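Local coordinates for crustacyanin (PDB 1I4U), which binds the carotenoid astaxanthin and so provides the blue coloration of the lobster carapace, as a lipocalin subunit of the crustacyanin complexes, at residues T25-R28 against N29-A32; N141-D144 against Q145-K148; A152-N156 against I157-T161; C173-D176 against T177-T180. One frame throughout, in Å; residues are numbered along the deposited sequence.

Contact 1 (T25-R28 against N29-A32)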
loop_
_atom_site.group_PDB
_atom_site.type_symbol
_atom_site.label_atom_id
_atom_site.label_comp_id
_atom_site.label_asym_id
_atom_site.label_seq_id
_atom_site.Cartn_x
_atom_site.Cartn_y
_atom_site.Cartn_z
ATOM N N THR A 25 22.419 -2.784 4.314
ATOM C CA THR A 25 22.799 -2.660 2.895
ATOM C C THR A 25 23.949 -3.569 2.507
ATOM O O THR A 25 23.908 -4.163 1.422
ATOM C CB THR A 25 23.103 -1.189 2.566
ATOM O OG1 THR A 25 21.888 -0.456 2.720
ATOM C CG2 THR A 25 23.488 -1.099 1.113
ATOM N N PRO A 26 25.005 -3.739 3.301
ATOM C CA PRO A 26 26.092 -4.637 2.891
ATOM C C PRO A 26 25.745 -6.115 2.890
ATOM O O PRO A 26 26.599 -6.860 2.414
ATOM C CB PRO A 26 27.208 -4.428 3.942
ATOM C CG PRO A 26 26.865 -3.099 4.497
ATOM C CD PRO A 26 25.363 -3.100 4.576
ATOM N N ASN A 27 24.591 -6.463 3.418
ATOM C CA ASN A 27 24.297 -7.854 3.761
ATOM C C ASN A 27 23.173 -8.418 2.935
ATOM O O ASN A 27 22.595 -9.445 3.325
ATOM C CB ASN A 27 24.005 -7.990 5.267
ATOM C CG ASN A 27 25.299 -7.936 6.058
ATOM O OD1 ASN A 27 26.272 -8.673 5.797
ATOM N ND2 ASN A 27 25.369 -7.063 7.058
ATOM N N ARG A 28 22.825 -7.807 1.809
ATOM C CA ARG A 28 21.589 -8.235 1.129
ATOM C C ARG A 28 21.673 -9.686 0.717
ATOM O O ARG A 28 20.715 -10.440 0.783
ATOM C CB ARG A 28 21.351 -7.358 -0.090
ATOM C CG ARG A 28 21.122 -5.873 0.184
ATOM C CD ARG A 28 19.957 -5.627 1.123
ATOM N NE ARG A 28 19.749 -4.162 1.232
ATOM C CZ ARG A 28 18.899 -3.660 2.109
ATOM N NH1 ARG A 28 18.229 -4.490 2.902
ATOM N NH2 ARG A 28 18.728 -2.353 2.194
ATOM N N ASN A 29 22.857 -10.127 0.283
ATOM C CA ASN A 29 22.970 -11.507 -0.200
ATOM C C ASN A 29 22.736 -12.448 0.944
ATOM O O ASN A 29 22.202 -13.546 0.800
ATOM C CB ASN A 29 24.350 -11.653 -0.805
ATOM C CG ASN A 29 24.415 -11.249 -2.272
ATOM O OD1 ASN A 29 23.834 -11.925 -3.125
ATOM N ND2 ASN A 29 25.129 -10.161 -2.593
ATOM N N SER A 30 23.147 -12.049 2.154
ATOM C CA SER A 30 22.924 -12.929 3.295
ATOM C C SER A 30 21.462 -12.998 3.717
ATOM O O SER A 30 21.119 -13.903 4.486
ATOM C CB SER A 30 23.797 -12.485 4.472
ATOM O OG SER A 30 25.185 -12.698 4.192
ATOM N N TYR A 31 20.653 -12.060 3.291
ATOM C CA TYR A 31 19.221 -12.063 3.573
ATOM C C TYR A 31 18.414 -12.874 2.564
ATOM O O TYR A 31 17.247 -13.187 2.774
ATOM C CB TYR A 31 18.697 -10.612 3.640
ATOM C CG TYR A 31 17.331 -10.499 4.269
ATOM C CD1 TYR A 31 17.086 -10.653 5.629
ATOM C CD2 TYR A 31 16.243 -10.212 3.436
ATOM C CE1 TYR A 31 15.830 -10.538 6.161
ATOM C CE2 TYR A 31 14.981 -10.097 4.005
ATOM C CZ TYR A 31 14.766 -10.258 5.350
ATOM O OH TYR A 31 13.486 -10.151 5.856
ATOM N N ALA A 32 19.072 -13.211 1.462
ATOM C CA ALA A 32 18.393 -13.993 0.406
ATOM C C ALA A 32 18.211 -15.445 0.872
ATOM O O ALA A 32 18.630 -15.845 1.944
ATOM C CB ALA A 32 19.128 -13.894 -0.886
HETATM O O HOH W 1 25.359 -8.573 0.243
#
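Tyr31 N donates to Arg28 O at 3.0 Å, and this i to i+3 bond is the one direct bond between 25-28 and 29-32 not classed as weak. Its N-H...O angle of 137° comes with a donor lying well above the carbonyl plane, 66° out of it, as is usual for an i to i+3 bond of 3-10 type. Weak bonds surround it: Ser30 N to Asn27 O at 2.9 Å, Tyr31 N to the same Asn27 O, and Ala32 N to Arg28 O. Their bent N-H...O angles, the last two with separations of 3.3 Å, show how loosely this helical turn is bonded. One ordered water stitches its start. Water 1 donates to Pro26 O, accepts from Asn29 N at 2.9 Å, and also accepts from Asn29 ND2, so both the backbone N-H and the side-chain amide of Asn29 are tied back to the preceding turn.

Packing across the turn is slight and involves mainly backbone oxygens. Ser30 CB sits 3.5 Å from Asn27 O, and Tyr31 CB lies equally close to Arg28 O. Beyond CB the Tyr31 side chain leads away, with CG anti to its backbone N (chi1 -165°). Arg28 also turns from the helix: its chain bends at chi2 and carries the guanidinium back over Thr25 N, which lies 4.1 Å above its plane toward the rim.

Trp21, in helix 17-24, makes a cation-pi contact with Arg28, while Asn27 ND2 bonds Glu23 O of that helix. Tyr31 reaches Leu118 of strand 115-123, and the backbone O of Tyr31 accepts from Trp35 NE1 in strand 33-41; that tryptophan is consistent with the lipocalin Gly-X-Trp signature, which follows a short helix closing the barrel base.

Contact 2 (N141-D144 against Q145-K148)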
loop_
_atom_site.group_PDB
_atom_site.type_symbol
_atom_site.label_atom_id
_atom_site.label_comp_id
_atom_site.label_asym_id
_atom_site.label_seq_id
_atom_site.Cartn_x
_atom_site.Cartn_y
_atom_site.Cartn_z
ATOM N N ASN A 141 10.702 -24.479 12.421
ATOM C CA ASN A 141 10.632 -24.171 13.836
ATOM C C ASN A 141 11.509 -22.986 14.162
ATOM O O ASN A 141 12.397 -22.628 13.370
ATOM C CB ASN A 141 11.074 -25.414 14.627
ATOM C CG ASN A 141 10.157 -26.611 14.400
ATOM O OD1 ASN A 141 9.000 -26.539 14.793
ATOM N ND2 ASN A 141 10.648 -27.682 13.811
ATOM N N LEU A 142 11.314 -22.359 15.313
ATOM C CA LEU A 142 12.228 -21.337 15.783
ATOM C C LEU A 142 12.337 -21.444 17.296
ATOM O O LEU A 142 11.309 -21.366 17.970
ATOM C CB LEU A 142 11.742 -19.943 15.388
ATOM C CG LEU A 142 12.730 -18.809 15.689
ATOM C CD1 LEU A 142 13.993 -18.999 14.917
ATOM C CD2 LEU A 142 12.057 -17.473 15.357
ATOM N N ALA A 143 13.578 -21.657 17.734
ATOM C CA ALA A 143 13.883 -21.746 19.151
ATOM C C ALA A 143 13.491 -20.507 19.942
ATOM O O ALA A 143 13.517 -19.401 19.444
ATOM C CB ALA A 143 15.365 -22.044 19.334
ATOM N N ASP A 144 13.089 -20.705 21.191
ATOM C CA ASP A 144 12.597 -19.639 22.044
ATOM C C ASP A 144 13.682 -18.590 22.162
ATOM O O ASP A 144 13.302 -17.445 22.249
ATOM C CB ASP A 144 12.177 -20.230 23.393
ATOM C CG ASP A 144 10.919 -21.052 23.430
ATOM O OD1 ASP A 144 10.274 -21.441 22.428
ATOM O OD2 ASP A 144 10.474 -21.380 24.572
ATOM N N GLN A 145 14.978 -18.926 22.114
ATOM C CA GLN A 145 15.926 -17.830 22.329
ATOM C C GLN A 145 15.809 -16.764 21.245
ATOM O O GLN A 145 16.017 -15.593 21.519
ATOM C CB GLN A 145 17.404 -18.189 22.380
ATOM C CG GLN A 145 17.947 -18.888 21.150
ATOM C CD GLN A 145 19.384 -19.366 21.283
ATOM O OE1 GLN A 145 20.212 -18.565 21.709
ATOM N NE2 GLN A 145 19.566 -20.626 20.903
ATOM N N TYR A 146 15.508 -17.201 20.036
ATOM C CA TYR A 146 15.351 -16.268 18.938
ATOM C C TYR A 146 14.010 -15.558 18.940
ATOM O O TYR A 146 13.945 -14.359 18.630
ATOM C CB TYR A 146 15.558 -16.992 17.566
ATOM C CG TYR A 146 16.887 -17.718 17.509
ATOM C CD1 TYR A 146 18.081 -17.043 17.662
ATOM C CD2 TYR A 146 16.960 -19.092 17.346
ATOM C CE1 TYR A 146 19.317 -17.651 17.634
ATOM C CE2 TYR A 146 18.214 -19.733 17.324
ATOM C CZ TYR A 146 19.361 -19.015 17.453
ATOM O OH TYR A 146 20.559 -19.669 17.437
ATOM N N VAL A 147 12.940 -16.304 19.266
ATOM C CA VAL A 147 11.624 -15.703 19.443
ATOM C C VAL A 147 11.711 -14.581 20.451
ATOM O O VAL A 147 11.147 -13.518 20.207
ATOM C CB VAL A 147 10.542 -16.732 19.878
ATOM C CG1 VAL A 147 9.220 -16.041 20.160
ATOM C CG2 VAL A 147 10.459 -17.816 18.796
ATOM N N LYS A 148 12.403 -14.773 21.557
ATOM C CA LYS A 148 12.516 -13.755 22.595
ATOM C C LYS A 148 13.289 -12.515 22.129
ATOM O O LYS A 148 13.019 -11.400 22.568
ATOM C CB LYS A 148 13.227 -14.350 23.808
ATOM C CG LYS A 148 12.476 -15.266 24.745
ATOM C CD LYS A 148 13.473 -15.916 25.727
ATOM C CE LYS A 148 12.923 -16.960 26.664
ATOM N NZ LYS A 148 12.413 -18.188 26.019
#
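Ala143 O and Asp144 O begin the regular bonding of helix 144-156, accepting Val147 N at 3.2 Å and Lys148 N at 2.9 Å respectively, the first with an N-H...O angle of 172°. Ala143, at the N-cap, also receives a weak bond from Tyr146 N.

Leu142 lies just before that cap and folds onto the first turn. Its CG stands anti to the backbone N (chi1 -173°), and the two branches divide the work: CD1 meets Tyr146 CB at 3.7 Å, while CD2 meets Val147 CG2 at 3.8 Å. The leucine crosses the tyrosine side chain at about a right angle. The pairing of Leu142 with Val147, the residue before the N-cap with the fourth after it, fits a hydrophobic staple. Ala143 CB adds a 3.9 Å approach to Tyr146 CD2, oblique to the ring. Gln145 CG takes the centre of one ring face, 3.7 Å above the plane. Leu142 and Val147 both touch Phe38 of strand 33-41, so the stapled turn packs against the barrel wall.

On the exposed side Lys148 bends at chi4 and brings NZ to 3.3 Å from Asp144 CB. Its distance to Asp144 OD2 is 4.0 Å, beyond a salt bridge.

The N-cap alanine has no polar side chain, so no side-chain cap comes from this position, and the apolar staple is consistent with a stabilising role at the helix start. Asp144, in the first turn, would probably interact favourably with the helix dipole, and its attraction to Lys148 is at most a diffuse electrostatic one.

Contact 3 (A152-N156 against I157-T161)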
loop_
_atom_site.group_PDB
_atom_site.type_symbol
_atom_site.label_atom_id
_atom_site.label_comp_id
_atom_site.label_asym_id
_atom_site.label_seq_id
_atom_site.Cartn_x
_atom_site.Cartn_y
_atom_site.Cartn_z
ATOM N N ALA A 152 11.624 -8.866 22.308
ATOM C CA ALA A 152 12.274 -7.691 22.881
ATOM C C ALA A 152 12.226 -6.535 21.907
ATOM O O ALA A 152 11.898 -5.404 22.242
ATOM C CB ALA A 152 13.697 -7.988 23.302
ATOM N N ALA A 153 12.526 -6.847 20.640
ATOM C CA ALA A 153 12.590 -5.809 19.612
ATOM C C ALA A 153 11.245 -5.133 19.408
ATOM O O ALA A 153 11.160 -3.918 19.252
ATOM C CB ALA A 153 13.102 -6.351 18.286
ATOM N N PHE A 154 10.191 -5.947 19.403
ATOM C CA PHE A 154 8.875 -5.352 19.218
ATOM C C PHE A 154 8.405 -4.603 20.458
ATOM O O PHE A 154 7.777 -3.540 20.304
ATOM C CB PHE A 154 7.920 -6.468 18.809
ATOM C CG PHE A 154 8.121 -6.976 17.378
ATOM C CD1 PHE A 154 7.849 -6.125 16.335
ATOM C CD2 PHE A 154 8.576 -8.231 17.088
ATOM C CE1 PHE A 154 8.001 -6.547 15.030
ATOM C CE2 PHE A 154 8.734 -8.664 15.804
ATOM C CZ PHE A 154 8.529 -7.815 14.749
ATOM N N LYS A 155 8.701 -5.131 21.634
ATOM C CA LYS A 155 8.352 -4.395 22.861
ATOM C C LYS A 155 9.050 -3.061 22.897
ATOM O O LYS A 155 8.498 -2.051 23.360
ATOM C CB LYS A 155 8.709 -5.226 24.075
ATOM C CG LYS A 155 7.714 -6.325 24.435
ATOM C CD LYS A 155 8.325 -7.210 25.470
ATOM C CE LYS A 155 7.534 -7.899 26.521
ATOM N NZ LYS A 155 6.107 -8.115 26.236
ATOM N N ASN A 156 10.261 -3.036 22.383
ATOM C CA ASN A 156 11.045 -1.805 22.378
ATOM C C ASN A 156 10.413 -0.702 21.533
ATOM O O ASN A 156 10.724 0.481 21.746
ATOM C CB ASN A 156 12.467 -2.084 21.891
ATOM C CG ASN A 156 13.421 -0.925 21.892
ATOM O OD1 ASN A 156 13.886 -0.412 22.917
ATOM N ND2 ASN A 156 13.825 -0.445 20.729
ATOM N N ILE A 157 9.543 -1.053 20.589
ATOM C CA ILE A 157 8.851 -0.053 19.771
ATOM C C ILE A 157 7.357 -0.040 20.081
ATOM O O ILE A 157 6.487 0.388 19.338
ATOM C CB ILE A 157 9.151 -0.234 18.269
ATOM C CG1 ILE A 157 8.755 -1.583 17.662
ATOM C CG2 ILE A 157 10.629 0.023 18.034
ATOM C CD1 ILE A 157 8.501 -1.543 16.167
ATOM N N ASN A 158 7.090 -0.502 21.311
ATOM C CA ASN A 158 5.740 -0.411 21.809
ATOM C C ASN A 158 4.664 -1.144 21.039
ATOM O O ASN A 158 3.496 -0.760 20.985
ATOM C CB ASN A 158 5.390 1.097 21.899
ATOM C CG ASN A 158 5.162 1.317 23.390
ATOM O OD1 ASN A 158 6.049 0.906 24.138
ATOM N ND2 ASN A 158 4.007 1.892 23.686
ATOM N N VAL A 159 5.092 -2.272 20.478
ATOM C CA VAL A 159 4.193 -3.251 19.890
ATOM C C VAL A 159 3.768 -4.301 20.919
ATOM O O VAL A 159 4.684 -4.843 21.538
ATOM C CB VAL A 159 4.820 -3.888 18.634
ATOM C CG1 VAL A 159 4.037 -5.109 18.135
ATOM C CG2 VAL A 159 4.881 -2.839 17.522
ATOM N N ASP A 160 2.460 -4.561 21.083
ATOM C CA ASP A 160 1.881 -5.541 22.005
ATOM C C ASP A 160 2.150 -6.918 21.456
ATOM O O ASP A 160 1.435 -7.437 20.580
ATOM C CB ASP A 160 0.364 -5.333 22.213
ATOM C CG ASP A 160 -0.189 -6.243 23.296
ATOM O OD1 ASP A 160 0.535 -7.177 23.718
ATOM O OD2 ASP A 160 -1.353 -6.050 23.751
ATOM N N THR A 161 3.197 -7.545 21.982
ATOM C CA THR A 161 3.521 -8.873 21.421
ATOM C C THR A 161 2.520 -9.981 21.678
ATOM O O THR A 161 2.587 -11.062 21.063
ATOM C CB THR A 161 4.903 -9.322 21.910
ATOM O OG1 THR A 161 4.897 -9.360 23.331
ATOM C CG2 THR A 161 5.905 -8.293 21.434
HETATM O O HOH W 2 4.014 -6.545 24.529
#
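Asn158 adopts a left-handed backbone (phi 61°), which swings the chain back so that its own N meets Lys155 O at 2.9 Å and Val159 N meets Phe154 O at 3.0 Å. This pair of bonds defines a Schellman motif with Asn158 as its C-prime residue. Thr161 completes the approach: its chi1 of 58° sets CG2 anti to the carbonyl carbon, from where the methyl packs on Phe154 CB at 3.8 Å.

Phe154 O is gripped twice, by Val159 N and by Ile157 N at 3.1 Å, and the two donors come from opposite faces of its carbonyl plane. Val159 CB stands 4.0 Å from Phe154 CB, the apolar contact expected across a Schellman turn. Ile157 lays CG1 against Phe154 O at 3.4 Å. Lys155, kinked at chi3 and chi4, crosses Thr161 at about a right angle; water 2 accepts from both Lys155 NZ at 3.1 Å and Thr161 N. The amine also has a long, weak ion pair with Glu151.

Phe154 meets the ring of Phe164, and it touches Leu108 while Ile157 and Val159 touch Tyr119, so the turn packs on the barrel strands. Chemically, the carbonyls of Phe154 and Lys155, near the helix end, gain amide donors from the reversing chain, the apolar groups pack toward the barrel, and a solvent bridge joins the polar outer parts.

Contact 4 (C173-D176 against T177-T180)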
loop_
_atom_site.group_PDB
_atom_site.type_symbol
_atom_site.label_atom_id
_atom_site.label_comp_id
_atom_site.label_asym_id
_atom_site.label_seq_id
_atom_site.Cartn_x
_atom_site.Cartn_y
_atom_site.Cartn_z
ATOM N N CYS A 173 3.455 -29.688 5.926
ATOM C CA CYS A 173 3.481 -28.735 4.816
ATOM C C CYS A 173 4.134 -29.341 3.586
ATOM O O CYS A 173 5.212 -29.943 3.708
ATOM C CB CYS A 173 4.283 -27.505 5.207
ATOM S SG CYS A 173 3.473 -26.506 6.464
ATOM N N PRO A 174 3.535 -29.167 2.417
ATOM C CA PRO A 174 4.093 -29.721 1.174
ATOM C C PRO A 174 5.132 -28.789 0.563
ATOM O O PRO A 174 5.007 -28.321 -0.583
ATOM C CB PRO A 174 2.868 -29.875 0.281
ATOM C CG PRO A 174 2.052 -28.668 0.654
ATOM C CD PRO A 174 2.243 -28.519 2.141
ATOM N N TYR A 175 6.215 -28.551 1.283
ATOM C CA TYR A 175 7.202 -27.570 0.850
ATOM C C TYR A 175 7.830 -27.917 -0.497
ATOM O O TYR A 175 8.087 -27.019 -1.290
ATOM C CB TYR A 175 8.259 -27.447 1.927
ATOM C CG TYR A 175 7.873 -26.896 3.260
ATOM C CD1 TYR A 175 7.182 -25.705 3.447
ATOM C CD2 TYR A 175 8.261 -27.537 4.409
ATOM C CE1 TYR A 175 6.861 -25.215 4.706
ATOM C CE2 TYR A 175 7.985 -27.075 5.669
ATOM C CZ TYR A 175 7.270 -25.910 5.812
ATOM O OH TYR A 175 7.040 -25.478 7.095
ATOM N N ASP A 176 8.090 -29.200 -0.736
ATOM C CA ASP A 176 8.741 -29.571 -1.983
ATOM C C ASP A 176 7.815 -29.331 -3.154
ATOM O O ASP A 176 8.299 -29.138 -4.268
ATOM C CB ASP A 176 9.232 -31.012 -1.907
ATOM C CG ASP A 176 10.543 -31.202 -1.220
ATOM O OD1 ASP A 176 11.197 -30.213 -0.851
ATOM O OD2 ASP A 176 10.903 -32.412 -1.038
ATOM N N THR A 177 6.497 -29.403 -2.954
ATOM C CA THR A 177 5.551 -29.041 -3.982
ATOM C C THR A 177 5.495 -27.529 -4.129
ATOM O O THR A 177 5.491 -26.981 -5.241
ATOM C CB THR A 177 4.171 -29.631 -3.652
ATOM O OG1 THR A 177 4.280 -31.054 -3.533
ATOM C CG2 THR A 177 3.190 -29.364 -4.762
ATOM N N GLN A 178 5.409 -26.828 -2.995
ATOM C CA GLN A 178 5.384 -25.361 -3.027
ATOM C C GLN A 178 6.529 -24.770 -3.804
ATOM O O GLN A 178 6.351 -23.827 -4.552
ATOM C CB GLN A 178 5.445 -24.827 -1.583
ATOM C CG GLN A 178 4.205 -25.104 -0.784
ATOM C CD GLN A 178 4.284 -24.792 0.705
ATOM O OE1 GLN A 178 3.769 -25.545 1.536
ATOM N NE2 GLN A 178 4.910 -23.663 1.015
ATOM N N LYS A 179 7.711 -25.333 -3.650
ATOM C CA LYS A 179 8.901 -24.742 -4.267
ATOM C C LYS A 179 8.871 -24.928 -5.770
ATOM O O LYS A 179 9.717 -24.293 -6.415
ATOM C CB LYS A 179 10.126 -25.272 -3.555
ATOM C CG LYS A 179 10.582 -26.636 -3.948
ATOM C CD LYS A 179 11.721 -27.147 -3.041
ATOM C CE LYS A 179 12.214 -28.494 -3.630
ATOM N NZ LYS A 179 13.056 -29.274 -2.670
ATOM N N THR A 180 7.962 -25.704 -6.335
ATOM C CA THR A 180 7.862 -25.939 -7.787
ATOM C C THR A 180 6.703 -25.189 -8.401
ATOM O O THR A 180 6.475 -25.227 -9.631
ATOM C CB THR A 180 7.623 -27.424 -8.133
ATOM O OG1 THR A 180 6.327 -27.809 -7.625
ATOM C CG2 THR A 180 8.612 -28.335 -7.462
#
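Tyr175 and Gln178 run alongside each other in the same direction, with Gln178 NE2 at the edge of the Tyr175 ring: it is 3.9 Å from CD1, near the ring plane, and the ring and amide planes are 61° apart. Over one face of the same ring sits Cys173 CB, 3.4 Å above the plane and offset toward the rim. Gln178 extends beyond CG across Pro174, whose CD is 3.4 Å from OE1. That oxygen is buried with no polar partner in the model, whereas NE2 is held by Cys51 O and Thr68 OG1.

Asp176 and Lys179 form the salt bridge, OD1 to NZ at 2.8 Å, with the amine 65° out of the carboxylate plane. Lys179 CG lies between its backbone N and carbonyl carbon, and the extended chain beyond carries NZ alongside Asp176. Gln178 N bonds Pro174 O at 2.9 Å nearly straight, its N-H...O angle being 170°, and Lys179 N follows with Tyr175 O. Past this turn Thr177 O takes both Thr180 N and Thr180 OG1, the hydroxyl at 2.7 Å.

The short helix 175-178 is fastened to the barrel through the Cys173-Cys51 disulfide. Pro174, Thr177 and Gln178 rest on Leu76 of strand 76-85, and Tyr175 meets Tyr36 of strand 33-41 edge-to-face.

In the fold
Contacts 2 and 3 treat the two ends of one element, helix 144-156, with centres about 16 Å apart: contact 2 lies at its start, with an apolar clasp at the surface, and contact 3 at its end, with doubled carbonyl bonding and partly buried side chains. Contacts 1 and 4 involve separate short helices. Both are partly buried, but contact 1 depends on weak turn bonds and a water, whereas contact 4 adds a salt bridge and a disulfide. Contacts 3 and 4 lie on opposite sides of the chain's centre, about 33 Å between their centres. All four occur where helical turns border the antiparallel barrel, and none touches the second subunit of the assembly.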